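Local coordinates for protein syndapin (Drosophila melanogaster, PDB 3I2W) that probably takes part in endocytosis and the internalisation of plasma-membrane proteins, this chain being its phospholipid-binding, dimer-forming F-BAR domain, at residues P60-T65 against L268-N273; G8-T13 against K125-W130; K22-L27 against T100-N105; A142-A147 against E191-A196. All coordinates share one frame; numbering follows the deposited sequence.

Contact 1. Residues P60-T65 against L268-N273; sequences PEYGTT and LKWWSN. With NA (sodium ion), chain G.
Y62 pushes its phenol ring against two neighbouring indoles, W270 and W271, on helix 264-275. W271 lies over one ring face, where its CE3 comes 4.0 Å from CZ of Y62, set toward the rim rather than over the centre; the planes stand 45° apart, an oblique meeting. W270 reaches the CD2 side of the same ring, its CE3 3.9 Å from CD2 of Y62. In Y62, CG sits between the backbone N and the carbonyl carbon (chi1 57°), which swings the ring out toward the helix, while both tryptophans have CG anti to the backbone N. The hydroxyl is held by the second subunit, through hydrogen bonds with E222 and R16 there, and R16 also makes a cation-pi contact with W271. Cutting Y62 back to an alanine is likely to leave both indoles without their shared aromatic partner, and E222 and R16 of the second subunit without the phenol OH they bond. Just before the ring, E61 O binds the sodium ion at 2.4 Å, with I56, E57, G59, E66 and a water completing the site. The arrangement is an aromatic cluster where the turn between two long F-BAR helices meets helix 264-275, the last of this chain, at the dimer interface.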
# COMPACT_ATOMS: atom_id res chain seq x y z
N PRO B 60 -23.24 19.12 -13.28
CA PRO B 60 -23.60 20.56 -13.25
C PRO B 60 -22.55 21.55 -12.78
O PRO B 60 -22.78 22.72 -12.88
CB PRO B 60 -24.78 20.63 -12.26
CG PRO B 60 -24.97 19.26 -11.77
CD PRO B 60 -23.77 18.43 -12.10
N GLU B 61 -21.42 21.11 -12.29
CA GLU B 61 -20.52 22.13 -11.74
C GLU B 61 -19.85 22.81 -12.95
O GLU B 61 -19.73 22.16 -14.01
CB GLU B 61 -19.53 21.51 -10.75
CG GLU B 61 -18.62 22.50 -10.12
CD GLU B 61 -19.24 23.29 -9.00
OE1 GLU B 61 -19.35 22.81 -7.85
OE2 GLU B 61 -19.60 24.43 -9.26
N TYR B 62 -19.51 24.09 -12.84
CA TYR B 62 -18.99 24.86 -13.99
C TYR B 62 -17.92 25.84 -13.54
O TYR B 62 -17.70 26.06 -12.34
CB TYR B 62 -20.12 25.68 -14.67
CG TYR B 62 -20.85 26.65 -13.70
CD1 TYR B 62 -21.67 26.15 -12.69
CD2 TYR B 62 -20.68 28.02 -13.75
CE1 TYR B 62 -22.32 26.95 -11.78
CE2 TYR B 62 -21.35 28.86 -12.82
CZ TYR B 62 -22.17 28.30 -11.82
OH TYR B 62 -22.87 29.03 -10.83
N GLY B 63 -17.25 26.45 -14.50
CA GLY B 63 -16.38 27.58 -14.20
C GLY B 63 -15.14 27.23 -13.45
O GLY B 63 -14.69 26.12 -13.50
N THR B 64 -14.58 28.19 -12.76
CA THR B 64 -13.34 27.97 -12.07
C THR B 64 -13.61 27.08 -10.86
O THR B 64 -12.74 26.53 -10.27
CB THR B 64 -12.81 29.29 -11.58
OG1 THR B 64 -13.74 29.81 -10.63
CG2 THR B 64 -12.68 30.25 -12.71
N THR B 65 -14.85 26.95 -10.48
CA THR B 65 -15.16 26.09 -9.39
C THR B 65 -15.02 24.66 -9.89
O THR B 65 -14.40 23.80 -9.25
CB THR B 65 -16.57 26.39 -8.90
OG1 THR B 65 -16.57 27.69 -8.30
CG2 THR B 65 -17.02 25.38 -7.87
N LEU B 268 -20.06 33.41 -11.39
CA LEU B 268 -21.38 33.94 -11.45
C LEU B 268 -21.60 34.84 -12.64
O LEU B 268 -22.68 34.80 -13.21
CB LEU B 268 -21.74 34.69 -10.17
CG LEU B 268 -21.98 33.84 -8.94
CD1 LEU B 268 -22.22 34.81 -7.88
CD2 LEU B 268 -23.18 32.97 -9.10
N LYS B 269 -20.63 35.66 -13.00
CA LYS B 269 -20.87 36.59 -14.08
C LYS B 269 -21.08 35.81 -15.33
O LYS B 269 -21.97 36.09 -16.10
CB LYS B 269 -19.73 37.54 -14.23
CG LYS B 269 -19.85 38.75 -13.28
CD LYS B 269 -18.64 39.64 -13.33
CE LYS B 269 -18.62 40.54 -14.55
NZ LYS B 269 -17.53 41.60 -14.40
N TRP B 270 -20.31 34.75 -15.48
CA TRP B 270 -20.38 33.91 -16.63
C TRP B 270 -21.77 33.35 -16.68
O TRP B 270 -22.30 33.07 -17.75
CB TRP B 270 -19.35 32.76 -16.53
CG TRP B 270 -19.42 31.77 -17.75
CD1 TRP B 270 -18.74 31.88 -18.96
CD2 TRP B 270 -20.25 30.61 -17.88
NE1 TRP B 270 -19.08 30.84 -19.82
CE2 TRP B 270 -19.99 30.05 -19.17
CE3 TRP B 270 -21.19 29.99 -17.05
CZ2 TRP B 270 -20.65 28.93 -19.63
CZ3 TRP B 270 -21.81 28.85 -17.50
CH2 TRP B 270 -21.54 28.34 -18.79
N TRP B 271 -22.37 33.12 -15.52
CA TRP B 271 -23.64 32.38 -15.49
C TRP B 271 -24.77 33.23 -16.02
O TRP B 271 -25.60 32.76 -16.77
CB TRP B 271 -23.99 31.86 -14.11
CG TRP B 271 -25.35 31.22 -14.08
CD1 TRP B 271 -26.52 31.82 -13.80
CD2 TRP B 271 -25.66 29.84 -14.35
NE1 TRP B 271 -27.54 30.93 -13.89
CE2 TRP B 271 -27.03 29.70 -14.20
CE3 TRP B 271 -24.90 28.71 -14.66
CZ2 TRP B 271 -27.67 28.48 -14.37
CZ3 TRP B 271 -25.54 27.49 -14.85
CH2 TRP B 271 -26.89 27.39 -14.72
N SER B 272 -24.75 34.50 -15.61
CA SER B 272 -25.62 35.50 -16.07
C SER B 272 -25.43 35.65 -17.54
O SER B 272 -26.42 35.88 -18.25
CB SER B 272 -25.29 36.83 -15.44
OG SER B 272 -26.15 37.82 -15.99
N ASN B 273 -24.20 35.55 -18.02
CA ASN B 273 -23.96 35.81 -19.44
C ASN B 273 -24.61 34.81 -20.29
O ASN B 273 -25.12 35.16 -21.36
CB ASN B 273 -22.49 35.91 -19.80
CG ASN B 273 -21.89 37.08 -19.18
OD1 ASN B 273 -22.63 38.00 -18.76
ND2 ASN B 273 -20.58 37.07 -19.01
NA NA G . -19.48 20.31 -15.56
O HOH W 1 -20.86 20.61 -17.69

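Contact 2. Residues G8-T13 against K125-W130; sequences GNYKRT and KAQKPW
Q127 reaches from helix 114-159 to the turn that leads into helix 11-58, and its amide oxygen meets G8 and Y10 there. OE1 accepts the backbone N-H of G8 at 3.1 Å from G8 N, in a nearly straight bond of 168°; the donor is slightly tilted from the carbonyl plane. The same oxygen lies at the edge of the Y10 ring, close to its plane, 3.5 Å from CE1 of Y10, so the ring offers its C-H rim to the oxygen and not its pi face. Amide and phenol planes are turned 59° against each other. With CG opposite the backbone N (chi1 -168°) and an extended chain beyond it, Q127 spans the gap between two backbones whose nearest CA atoms, those of G8 and Q127, are 8.6 Å apart. Its other amide atom is also engaged: NE2 bonds to the hydroxyl of Y207 on helix 169-240, which fixes the rotation of the group. A leucine in place of Q127 would probably leave the G8 N-H without its acceptor and the Y207 hydroxyl without its amide partner. Y10 is stacked on F123 as well, and F4 packs on it, so the ring is buried between the helix and the N-terminal residues. G8 starts a type I beta turn running to K11. A glutamine side chain thus hydrogen-bonds the backbone of the N-terminal turn, joining that turn to the helical bundle of the F-BAR domain.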
# COMPACT_ATOMS: atom_id res chain seq x y z
N GLY B 8 29.87 -34.80 11.78
CA GLY B 8 28.71 -34.40 11.00
C GLY B 8 28.08 -33.07 11.36
O GLY B 8 27.30 -32.53 10.61
N ASN B 9 28.39 -32.53 12.51
CA ASN B 9 27.67 -31.39 13.00
C ASN B 9 28.01 -30.07 12.35
O ASN B 9 27.38 -29.09 12.68
CB ASN B 9 27.81 -31.29 14.51
CG ASN B 9 26.73 -32.05 15.23
OD1 ASN B 9 25.80 -32.54 14.61
ND2 ASN B 9 26.83 -32.15 16.53
N TYR B 10 28.95 -30.06 11.42
CA TYR B 10 29.27 -28.86 10.67
C TYR B 10 28.18 -28.55 9.71
O TYR B 10 28.22 -27.56 9.00
CB TYR B 10 30.53 -29.05 9.87
CG TYR B 10 30.52 -30.28 9.02
CD1 TYR B 10 31.11 -31.46 9.45
CD2 TYR B 10 29.94 -30.27 7.79
CE1 TYR B 10 31.10 -32.59 8.66
CE2 TYR B 10 29.94 -31.39 7.01
CZ TYR B 10 30.52 -32.55 7.43
OH TYR B 10 30.47 -33.64 6.59
N LYS B 11 27.16 -29.38 9.71
CA LYS B 11 26.13 -29.25 8.73
C LYS B 11 25.19 -28.10 8.99
O LYS B 11 24.57 -27.61 8.07
CB LYS B 11 25.43 -30.58 8.55
CG LYS B 11 26.40 -31.65 8.12
CD LYS B 11 25.82 -32.71 7.12
CE LYS B 11 26.39 -34.12 7.45
NZ LYS B 11 26.30 -35.00 6.29
N ARG B 12 25.10 -27.64 10.23
CA ARG B 12 24.38 -26.38 10.49
C ARG B 12 25.06 -25.27 9.74
O ARG B 12 24.40 -24.53 9.10
CB ARG B 12 24.23 -26.07 11.96
CG ARG B 12 23.88 -27.35 12.75
CD ARG B 12 23.05 -27.18 14.03
NE ARG B 12 23.80 -26.57 15.13
CZ ARG B 12 24.61 -27.25 15.93
NH1 ARG B 12 24.79 -28.55 15.76
NH2 ARG B 12 25.25 -26.62 16.90
N THR B 13 26.38 -25.23 9.69
CA THR B 13 27.05 -24.16 8.97
C THR B 13 26.87 -24.25 7.47
O THR B 13 26.66 -23.23 6.81
CB THR B 13 28.50 -24.07 9.37
OG1 THR B 13 28.56 -23.76 10.75
CG2 THR B 13 29.19 -22.95 8.66
N LYS B 125 36.50 -33.76 4.60
CA LYS B 125 37.89 -34.11 4.44
C LYS B 125 38.65 -33.69 5.69
O LYS B 125 39.28 -34.47 6.36
CB LYS B 125 38.42 -33.36 3.26
CG LYS B 125 39.26 -34.22 2.33
CD LYS B 125 40.21 -33.35 1.50
CE LYS B 125 40.94 -32.42 2.43
NZ LYS B 125 42.18 -32.04 1.76
N ALA B 126 38.56 -32.44 6.02
CA ALA B 126 39.03 -31.97 7.29
C ALA B 126 38.68 -32.86 8.49
O ALA B 126 39.39 -32.80 9.46
CB ALA B 126 38.50 -30.59 7.49
N GLN B 127 37.60 -33.64 8.49
CA GLN B 127 37.17 -34.30 9.73
C GLN B 127 37.51 -35.78 9.68
O GLN B 127 37.60 -36.44 10.73
CB GLN B 127 35.67 -34.13 9.93
CG GLN B 127 35.16 -34.50 11.29
CD GLN B 127 33.68 -34.25 11.45
OE1 GLN B 127 32.82 -34.80 10.72
NE2 GLN B 127 33.35 -33.43 12.46
N LYS B 128 37.73 -36.30 8.48
CA LYS B 128 37.94 -37.72 8.28
C LYS B 128 38.98 -38.37 9.23
O LYS B 128 38.60 -39.22 10.04
CB LYS B 128 38.22 -38.02 6.83
CG LYS B 128 38.28 -39.46 6.54
CD LYS B 128 38.67 -39.71 5.11
CE LYS B 128 37.73 -40.77 4.55
NZ LYS B 128 38.27 -41.44 3.30
N PRO B 129 40.28 -37.94 9.19
CA PRO B 129 41.27 -38.44 10.16
C PRO B 129 40.75 -38.63 11.58
O PRO B 129 40.88 -39.71 12.16
CB PRO B 129 42.31 -37.34 10.16
CG PRO B 129 42.36 -36.95 8.79
CD PRO B 129 40.91 -36.96 8.30
N TRP B 130 40.19 -37.58 12.13
CA TRP B 130 39.77 -37.59 13.51
C TRP B 130 38.51 -38.46 13.66
O TRP B 130 38.23 -39.03 14.70
CB TRP B 130 39.50 -36.15 13.88
CG TRP B 130 39.16 -35.91 15.23
CD1 TRP B 130 40.02 -35.60 16.24
CD2 TRP B 130 37.85 -35.83 15.77
NE1 TRP B 130 39.31 -35.39 17.42
CE2 TRP B 130 37.98 -35.52 17.14
CE3 TRP B 130 36.59 -36.01 15.24
CZ2 TRP B 130 36.89 -35.36 17.98
CZ3 TRP B 130 35.47 -35.88 16.11
CH2 TRP B 130 35.64 -35.56 17.44

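Contact 3. Residues K22-L27 against T100-N105; sequences KLCNDL and TWQKEN
Segments 22-27 and 100-105 run nearly antiparallel, their short axes at 164° and 10.2 Å apart at closest approach, and the CA atoms of C24 and Q102 come nearest each other, at 6.5 Å. Q102 bridges this spacing with a chain extended from a CG that lies anti to the backbone N. It passes alongside C24, whose CB touches the amide end, and finishes at N25. There NE2 of Q102 donates to OD1 of N25 at 3.1 Å, with an N-H...O angle of 163°. The two amides are turned 71° against each other: the acceptor lies almost in the plane of the Q102 amide, but the donor comes from above the N25 carbonyl plane, away from its lone pairs. OE1 of Q102 is taken by NE2 of Q28, one turn further along helix 11-58, so both ends of the buried amide have partners on the facing helix.

Deeper in, SG of C24 lies 4.0 Å from CE3 of W101, an oblique sulfur-aromatic contact. N105 comes over the centre of one face of that indole, and its ND2 bonds to W101 O, which also accepts from E104 N on the opposite face of the carbonyl plane. W101 is stacked on F228 of helix 169-240 too, so the indole of helix 63-105 touches both helix 11-58 and helix 169-240. This is antiparallel helix packing of the elongated F-BAR bundle, with a sulfur-aromatic contact inside and an amide-amide hydrogen bond beside it.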
# COMPACT_ATOMS: atom_id res chain seq x y z
N LYS B 22 18.01 -19.09 -0.17
CA LYS B 22 16.59 -18.88 0.22
C LYS B 22 16.24 -17.46 0.63
O LYS B 22 15.22 -16.90 0.20
CB LYS B 22 16.26 -19.76 1.40
CG LYS B 22 15.63 -21.04 1.00
CD LYS B 22 16.07 -22.22 1.88
CE LYS B 22 15.14 -22.49 3.02
NZ LYS B 22 15.31 -23.91 3.21
N LEU B 23 17.07 -16.89 1.51
CA LEU B 23 16.89 -15.48 1.85
C LEU B 23 17.03 -14.54 0.65
O LEU B 23 16.33 -13.57 0.55
CB LEU B 23 17.79 -15.05 3.00
CG LEU B 23 17.67 -15.80 4.33
CD1 LEU B 23 18.84 -15.39 5.18
CD2 LEU B 23 16.38 -15.57 5.10
N CYS B 24 17.88 -14.82 -0.31
CA CYS B 24 17.72 -14.03 -1.53
C CYS B 24 16.34 -14.16 -2.13
O CYS B 24 15.73 -13.18 -2.42
CB CYS B 24 18.75 -14.37 -2.59
SG CYS B 24 20.41 -13.97 -2.05
N ASN B 25 15.83 -15.36 -2.34
CA ASN B 25 14.46 -15.46 -2.80
C ASN B 25 13.42 -14.71 -1.96
O ASN B 25 12.55 -14.06 -2.48
CB ASN B 25 14.05 -16.90 -2.89
CG ASN B 25 14.65 -17.58 -4.06
OD1 ASN B 25 15.01 -16.97 -5.05
ND2 ASN B 25 14.77 -18.88 -3.95
N ASP B 26 13.54 -14.80 -0.65
CA ASP B 26 12.56 -14.22 0.25
C ASP B 26 12.57 -12.71 0.10
O ASP B 26 11.51 -12.09 0.02
CB ASP B 26 12.86 -14.57 1.72
CG ASP B 26 12.49 -16.02 2.11
OD1 ASP B 26 11.93 -16.80 1.32
OD2 ASP B 26 12.81 -16.41 3.26
N LEU B 27 13.76 -12.13 0.10
CA LEU B 27 13.86 -10.70 0.01
C LEU B 27 13.31 -10.19 -1.33
O LEU B 27 12.62 -9.15 -1.40
CB LEU B 27 15.29 -10.32 0.19
CG LEU B 27 15.62 -8.85 0.33
CD1 LEU B 27 14.95 -8.14 1.49
CD2 LEU B 27 17.11 -8.85 0.52
N THR B 100 20.91 -10.55 -9.29
CA THR B 100 22.20 -10.65 -9.89
C THR B 100 23.17 -11.31 -8.95
O THR B 100 23.89 -12.27 -9.35
CB THR B 100 22.73 -9.28 -10.37
OG1 THR B 100 22.41 -9.10 -11.75
CG2 THR B 100 24.24 -9.24 -10.30
N TRP B 101 23.23 -10.81 -7.73
CA TRP B 101 24.13 -11.34 -6.75
C TRP B 101 23.84 -12.82 -6.55
O TRP B 101 24.75 -13.64 -6.50
CB TRP B 101 23.85 -10.57 -5.50
CG TRP B 101 24.84 -10.67 -4.44
CD1 TRP B 101 25.83 -9.79 -4.18
CD2 TRP B 101 24.87 -11.63 -3.38
NE1 TRP B 101 26.52 -10.15 -3.05
CE2 TRP B 101 25.95 -11.28 -2.53
CE3 TRP B 101 24.10 -12.75 -3.06
CZ2 TRP B 101 26.31 -12.03 -1.41
CZ3 TRP B 101 24.45 -13.50 -1.91
CH2 TRP B 101 25.56 -13.14 -1.12
N GLN B 102 22.57 -13.16 -6.47
CA GLN B 102 22.17 -14.51 -6.22
C GLN B 102 22.61 -15.43 -7.37
O GLN B 102 23.02 -16.53 -7.12
CB GLN B 102 20.64 -14.57 -6.00
CG GLN B 102 20.06 -15.99 -5.91
CD GLN B 102 18.55 -16.03 -5.80
OE1 GLN B 102 17.86 -15.49 -6.63
NE2 GLN B 102 18.05 -16.70 -4.77
N LYS B 103 22.49 -15.00 -8.62
CA LYS B 103 23.00 -15.71 -9.74
C LYS B 103 24.50 -15.90 -9.61
O LYS B 103 25.03 -16.92 -9.98
CB LYS B 103 22.73 -14.89 -10.99
CG LYS B 103 23.23 -15.52 -12.30
CD LYS B 103 23.14 -14.58 -13.55
CE LYS B 103 23.85 -15.27 -14.80
NZ LYS B 103 23.22 -14.92 -16.18
N GLU B 104 25.20 -14.92 -9.05
CA GLU B 104 26.66 -14.91 -9.13
C GLU B 104 27.31 -15.71 -8.08
O GLU B 104 28.43 -16.16 -8.27
CB GLU B 104 27.24 -13.51 -9.14
CG GLU B 104 27.42 -13.07 -10.59
CD GLU B 104 27.52 -11.55 -10.77
OE1 GLU B 104 27.74 -10.78 -9.79
OE2 GLU B 104 27.39 -11.15 -11.95
N ASN B 105 26.60 -15.95 -6.98
CA ASN B 105 27.20 -16.60 -5.85
C ASN B 105 26.68 -17.95 -5.54
O ASN B 105 27.14 -18.54 -4.57
CB ASN B 105 26.97 -15.76 -4.62
CG ASN B 105 27.65 -14.46 -4.72
OD1 ASN B 105 28.84 -14.36 -4.51
ND2 ASN B 105 26.88 -13.43 -5.03

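Contact 4. Residues A142-A147 against E191-A196; sequences ADYHSA and EKYEQA
Y144 sets one side of its ring against the ring of Y193, CD2 to CD2 at 3.8 Å, the nearest touch between segments 142-147 and 191-196. CG of Y144 is also within 4.2 Å of CD2 of Y193, so it is the CG-CD2 side of one phenol that meets the CD2-CE2 side of the other. The planes are inclined at 42° with centroids 5.7 Å apart, an oblique pairing, and the two side chains cross at about a right angle. Each tyrosine has CG turned to the far side from its backbone N, chi1 155° in Y144 and -175° in Y193, and this carries both rings into the space between the helices. The CA atoms of the pair lie 7.2 Å apart.

The two helices follow each other in the chain and form a helical hairpin, the part of the F-BAR domain that extends into one arm of the elongated dimer. Around the pair, V137 and A140 pack on Y193 and C189 packs on Y144.

The second subunit takes the polar ends: Y144 OH bonds to E288 there, and Y193 OH accepts the backbone N-H of V287, while F286 of that subunit stacks on the Y193 ring. H145 NE2 bonds to the backbone oxygen of the same V287 of the second subunit.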
# COMPACT_ATOMS: atom_id res chain seq x y z
N ALA B 142 34.09 -50.09 23.51
CA ALA B 142 33.11 -51.15 23.52
C ALA B 142 33.84 -52.48 23.78
O ALA B 142 33.44 -53.26 24.66
CB ALA B 142 32.29 -51.18 22.20
N ASP B 143 34.94 -52.70 23.05
CA ASP B 143 35.69 -53.92 23.11
C ASP B 143 36.26 -54.15 24.48
O ASP B 143 36.72 -55.26 24.80
CB ASP B 143 36.77 -53.96 22.03
CG ASP B 143 36.19 -54.34 20.69
OD1 ASP B 143 34.91 -54.38 20.59
OD2 ASP B 143 36.99 -54.60 19.75
N TYR B 144 36.17 -53.14 25.33
CA TYR B 144 36.82 -53.25 26.62
C TYR B 144 35.80 -53.34 27.72
O TYR B 144 36.10 -53.67 28.84
CB TYR B 144 37.73 -52.06 26.87
CG TYR B 144 37.97 -51.75 28.33
CD1 TYR B 144 38.99 -52.36 29.05
CD2 TYR B 144 37.18 -50.83 29.02
CE1 TYR B 144 39.22 -52.08 30.42
CE2 TYR B 144 37.40 -50.53 30.40
CZ TYR B 144 38.43 -51.17 31.09
OH TYR B 144 38.66 -50.90 32.43
N HIS B 145 34.57 -53.01 27.40
CA HIS B 145 33.56 -53.02 28.41
C HIS B 145 32.99 -54.41 28.29
O HIS B 145 32.45 -54.94 29.25
CB HIS B 145 32.48 -51.95 28.14
CG HIS B 145 32.82 -50.58 28.64
ND1 HIS B 145 32.13 -49.46 28.24
CD2 HIS B 145 33.77 -50.14 29.50
CE1 HIS B 145 32.63 -48.39 28.84
NE2 HIS B 145 33.63 -48.77 29.61
N SER B 146 33.09 -55.01 27.12
CA SER B 146 32.53 -56.35 26.99
C SER B 146 33.54 -57.39 27.46
O SER B 146 33.18 -58.48 27.86
CB SER B 146 31.98 -56.64 25.59
OG SER B 146 33.03 -56.82 24.69
N ALA B 147 34.81 -57.02 27.45
CA ALA B 147 35.81 -57.84 28.10
C ALA B 147 35.66 -57.76 29.62
O ALA B 147 35.92 -58.73 30.31
CB ALA B 147 37.20 -57.45 27.67
N GLU B 191 44.50 -51.61 27.63
CA GLU B 191 45.59 -51.00 26.94
C GLU B 191 45.17 -50.39 25.63
O GLU B 191 45.34 -49.21 25.47
CB GLU B 191 46.77 -51.94 26.83
CG GLU B 191 47.65 -51.82 28.04
CD GLU B 191 48.54 -53.04 28.23
OE1 GLU B 191 49.39 -53.31 27.34
OE2 GLU B 191 48.38 -53.74 29.26
N LYS B 192 44.62 -51.16 24.70
CA LYS B 192 44.26 -50.57 23.40
C LYS B 192 43.36 -49.31 23.58
O LYS B 192 43.50 -48.33 22.86
CB LYS B 192 43.65 -51.59 22.42
CG LYS B 192 44.45 -52.85 22.01
CD LYS B 192 45.99 -52.70 21.72
CE LYS B 192 46.44 -51.46 20.86
NZ LYS B 192 46.24 -51.53 19.37
N TYR B 193 42.47 -49.35 24.57
CA TYR B 193 41.62 -48.22 24.83
C TYR B 193 42.47 -46.99 25.23
O TYR B 193 42.49 -46.00 24.52
CB TYR B 193 40.52 -48.64 25.82
CG TYR B 193 39.43 -47.65 26.15
CD1 TYR B 193 39.05 -46.62 25.29
CD2 TYR B 193 38.73 -47.78 27.33
CE1 TYR B 193 38.01 -45.71 25.66
CE2 TYR B 193 37.72 -46.89 27.72
CZ TYR B 193 37.37 -45.86 26.89
OH TYR B 193 36.37 -45.03 27.31
N GLU B 194 43.25 -47.07 26.30
CA GLU B 194 44.21 -46.03 26.67
C GLU B 194 45.07 -45.58 25.51
O GLU B 194 45.48 -44.46 25.46
CB GLU B 194 45.12 -46.51 27.79
CG GLU B 194 44.44 -46.56 29.19
CD GLU B 194 45.18 -47.49 30.16
OE1 GLU B 194 46.30 -47.96 29.81
OE2 GLU B 194 44.65 -47.75 31.28
N GLN B 195 45.36 -46.42 24.56
CA GLN B 195 46.23 -45.97 23.49
C GLN B 195 45.46 -45.21 22.44
O GLN B 195 46.04 -44.48 21.65
CB GLN B 195 46.90 -47.16 22.81
CG GLN B 195 48.17 -47.65 23.47
CD GLN B 195 48.27 -49.15 23.35
OE1 GLN B 195 47.60 -49.88 24.09
NE2 GLN B 195 49.08 -49.64 22.40
N ALA B 196 44.16 -45.44 22.39
CA ALA B 196 43.38 -44.89 21.35
C ALA B 196 43.03 -43.49 21.84
O ALA B 196 43.14 -42.51 21.09
CB ALA B 196 42.14 -45.73 21.10

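In the fold
The four contacts are strung along one elongated chain. Contacts 1 and 4 are the farthest apart of the four, their centres 108 Å from each other on opposite sides of the chain's centre, with contact 3 only about 10 Å from it. Contacts 2 and 3 share helix 11-58 and lie 26 Å apart between centres; contacts 2 and 4 share helix 114-159 at a similar 25 Å, and contacts 1 and 3 share helix 63-105 at 60 Å. Within one chain none touches another. The sodium ion belongs to contact 1 alone. All four touch the second subunit, and W271 of contact 1 meets T13 of the second subunit's segment 8-13, so sites far apart in one chain become neighbours in the assembly.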